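Local coordinates for beta-N-acetylglucosaminidase-like protein Glycoside hydrolase family 20 (Flavobacterium johnsoniae, PDB 6YHH), which probably removes terminal beta-linked N-acetylglucosamine units from chitin fragments as a family 20 beta-N-acetylhexosaminidase of the bacterial chitin-degrading machinery, at residues 181-189 with 235-243. Numbering follows the deposited sequence.
Sequences HLVDDQGWR and GHGSAILTA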
# COMPACT_ATOMS: atom_id res chain seq x y z
N HIS A 181 -20.23 -0.10 -5.23
CA HIS A 181 -21.35 0.09 -4.30
C HIS A 181 -21.02 1.30 -3.46
O HIS A 181 -20.25 1.20 -2.49
CB HIS A 181 -21.58 -1.22 -3.49
CG HIS A 181 -22.76 -1.19 -2.55
ND1 HIS A 181 -24.00 -1.63 -2.94
CD2 HIS A 181 -22.91 -0.75 -1.27
CE1 HIS A 181 -24.86 -1.43 -1.97
NE2 HIS A 181 -24.22 -0.95 -0.93
N LEU A 182 -21.53 2.47 -3.92
CA LEU A 182 -21.05 3.76 -3.56
C LEU A 182 -21.86 4.49 -2.47
O LEU A 182 -21.46 5.56 -2.01
CB LEU A 182 -20.98 4.64 -4.81
CG LEU A 182 -19.87 4.35 -5.80
CD1 LEU A 182 -20.22 4.89 -7.17
CD2 LEU A 182 -18.66 5.02 -5.24
N VAL A 183 -22.90 3.81 -1.98
CA VAL A 183 -23.80 4.32 -0.99
C VAL A 183 -24.44 3.18 -0.22
O VAL A 183 -24.79 2.15 -0.83
CB VAL A 183 -24.96 5.15 -1.64
CG1 VAL A 183 -25.76 5.78 -0.50
CG2 VAL A 183 -24.40 6.17 -2.69
N ASP A 184 -24.55 3.32 1.10
CA ASP A 184 -25.30 2.40 1.91
C ASP A 184 -25.60 3.14 3.22
O ASP A 184 -25.43 4.41 3.31
CB ASP A 184 -24.53 1.08 2.09
CG ASP A 184 -25.43 -0.10 2.26
OD1 ASP A 184 -26.10 -0.16 3.34
OD2 ASP A 184 -25.53 -0.93 1.36
N ASP A 185 -26.09 2.42 4.22
CA ASP A 185 -26.50 3.06 5.48
C ASP A 185 -25.33 3.77 6.21
O ASP A 185 -25.52 4.70 6.98
CB ASP A 185 -27.08 2.02 6.46
CG ASP A 185 -28.40 1.42 5.98
OD1 ASP A 185 -29.42 2.17 5.99
OD2 ASP A 185 -28.33 0.20 5.63
N GLN A 186 -24.14 3.26 5.94
CA GLN A 186 -22.92 3.62 6.64
C GLN A 186 -22.13 4.75 5.94
O GLN A 186 -21.01 5.06 6.37
CB GLN A 186 -22.04 2.37 6.79
CG GLN A 186 -22.64 1.31 7.66
CD GLN A 186 -23.70 0.43 7.00
OE1 GLN A 186 -23.98 0.52 5.82
NE2 GLN A 186 -24.33 -0.38 7.80
N GLY A 187 -22.69 5.28 4.82
CA GLY A 187 -22.05 6.40 4.17
C GLY A 187 -22.30 6.49 2.69
O GLY A 187 -22.50 5.51 2.05
N TRP A 188 -22.33 7.74 2.22
CA TRP A 188 -22.44 8.16 0.84
C TRP A 188 -21.09 8.59 0.30
O TRP A 188 -20.42 9.44 0.95
CB TRP A 188 -23.40 9.41 0.76
CG TRP A 188 -23.48 10.00 -0.57
CD1 TRP A 188 -22.60 10.84 -1.11
CD2 TRP A 188 -24.50 9.81 -1.57
NE1 TRP A 188 -22.95 11.14 -2.38
CE2 TRP A 188 -24.12 10.53 -2.68
CE3 TRP A 188 -25.68 9.07 -1.61
CZ2 TRP A 188 -24.88 10.54 -3.87
CZ3 TRP A 188 -26.43 9.08 -2.74
CH2 TRP A 188 -26.02 9.79 -3.87
N ARG A 189 -20.64 8.00 -0.80
CA ARG A 189 -19.28 8.16 -1.26
C ARG A 189 -19.01 8.91 -2.57
O ARG A 189 -17.87 8.83 -3.07
CB ARG A 189 -18.63 6.78 -1.40
CG ARG A 189 -18.68 5.95 -0.11
CD ARG A 189 -18.06 6.67 1.10
NE ARG A 189 -18.06 5.81 2.28
CZ ARG A 189 -18.10 6.26 3.53
NH1 ARG A 189 -18.17 7.57 3.80
NH2 ARG A 189 -18.11 5.45 4.53
N GLY A 235 -34.27 1.17 0.10
CA GLY A 235 -33.86 0.65 1.41
C GLY A 235 -32.40 1.11 1.65
O GLY A 235 -31.83 1.88 0.84
N HIS A 236 -31.82 0.71 2.78
CA HIS A 236 -30.43 1.04 3.07
C HIS A 236 -30.28 2.55 2.97
O HIS A 236 -29.21 3.07 2.55
CB HIS A 236 -29.49 0.31 2.06
CG HIS A 236 -29.23 -1.14 2.40
ND1 HIS A 236 -30.06 -2.20 2.08
CD2 HIS A 236 -28.20 -1.68 3.09
CE1 HIS A 236 -29.54 -3.31 2.58
NE2 HIS A 236 -28.43 -3.00 3.19
N GLY A 237 -31.29 3.27 3.47
CA GLY A 237 -31.37 4.72 3.27
C GLY A 237 -30.82 5.59 4.35
O GLY A 237 -31.03 6.81 4.29
N SER A 238 -30.13 5.04 5.37
CA SER A 238 -29.76 5.85 6.57
C SER A 238 -28.98 7.12 6.26
O SER A 238 -29.21 8.17 6.86
CB SER A 238 -29.05 5.03 7.66
OG SER A 238 -29.76 3.86 7.96
N ALA A 239 -27.97 6.98 5.41
CA ALA A 239 -27.08 8.05 5.09
C ALA A 239 -27.74 9.05 4.20
O ALA A 239 -27.70 10.25 4.51
CB ALA A 239 -25.86 7.51 4.42
N ILE A 240 -28.46 8.59 3.16
CA ILE A 240 -29.20 9.53 2.31
C ILE A 240 -30.15 10.40 3.14
O ILE A 240 -30.26 11.66 2.96
CB ILE A 240 -29.96 8.78 1.21
CG1 ILE A 240 -28.98 8.14 0.22
CG2 ILE A 240 -30.88 9.75 0.47
CD1 ILE A 240 -29.68 7.29 -0.78
N LEU A 241 -30.83 9.76 4.05
CA LEU A 241 -31.88 10.43 4.84
C LEU A 241 -31.31 11.26 6.00
O LEU A 241 -31.99 12.03 6.60
CB LEU A 241 -32.86 9.39 5.37
CG LEU A 241 -33.70 8.73 4.27
CD1 LEU A 241 -34.51 7.56 4.81
CD2 LEU A 241 -34.68 9.76 3.69
N THR A 242 -30.04 11.04 6.38
CA THR A 242 -29.34 11.98 7.26
C THR A 242 -29.20 13.36 6.56
O THR A 242 -29.38 14.40 7.21
CB THR A 242 -27.95 11.40 7.66
OG1 THR A 242 -28.15 10.18 8.33
CG2 THR A 242 -27.18 12.37 8.52
N ALA A 243 -28.89 13.37 5.28
CA ALA A 243 -28.81 14.59 4.49
C ALA A 243 -30.21 15.16 4.10
O ALA A 243 -30.42 16.39 4.16
CB ALA A 243 -28.04 14.35 3.21
O HOH W 1 -28.05 5.54 2.73
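D185 reaches from the hairpin at the end of one barrel strand to the first turn of helix 238-243 and grips S238 twice with one oxygen. OD1 of D185 accepts the backbone N of S238 at 3.0 Å and its hydroxyl OG at 2.6 Å, the two donors arriving on the anti side but from opposite faces of the carboxylate plane. With OG anti to its own carbonyl carbon (chi1 -50°), the hydroxyl lies beside the S238 backbone N, and both donors can reach the same oxygen. With D185 replaced by an alanine, S238 N and OG would probably lose their shared acceptor and the hydroxyl would be set free to turn. D185 OD2 lies 3.2 Å from H236 CD2, with carboxylate and imidazole planes 31° apart.

Beneath this polar grip the packing is close: the short A239 methyl fits against the turn, CB 3.3 Å from D184 O. At G187 (phi 152°) a CB would be jammed against Q186 O and clash with R189 NH2. The apolar end is looser: I240 CG1 comes obliquely to the W188 ring, 3.9 Å from CE3, and I240 crosses V183 at about a right angle. Between the two ends, a water donates to H236 O (2.7 Å) and weakly to D184 O, and accepts from I240 N. D184 OD2 accepts a hydrogen bond from H181 NE2 on its anti lone pair.

The pocket side belongs to H236, adjoining E317, the predicted proton donor, and a bound Tris, probably from the crystallisation liquor. The contact thus sits at the active-site end of the TIM barrel: the D184-G187 type I turn joins strand 177-184 to 187-188, beside parallel strands 146-152 and 226-230, while helix 197-202 packs against W188 and A239.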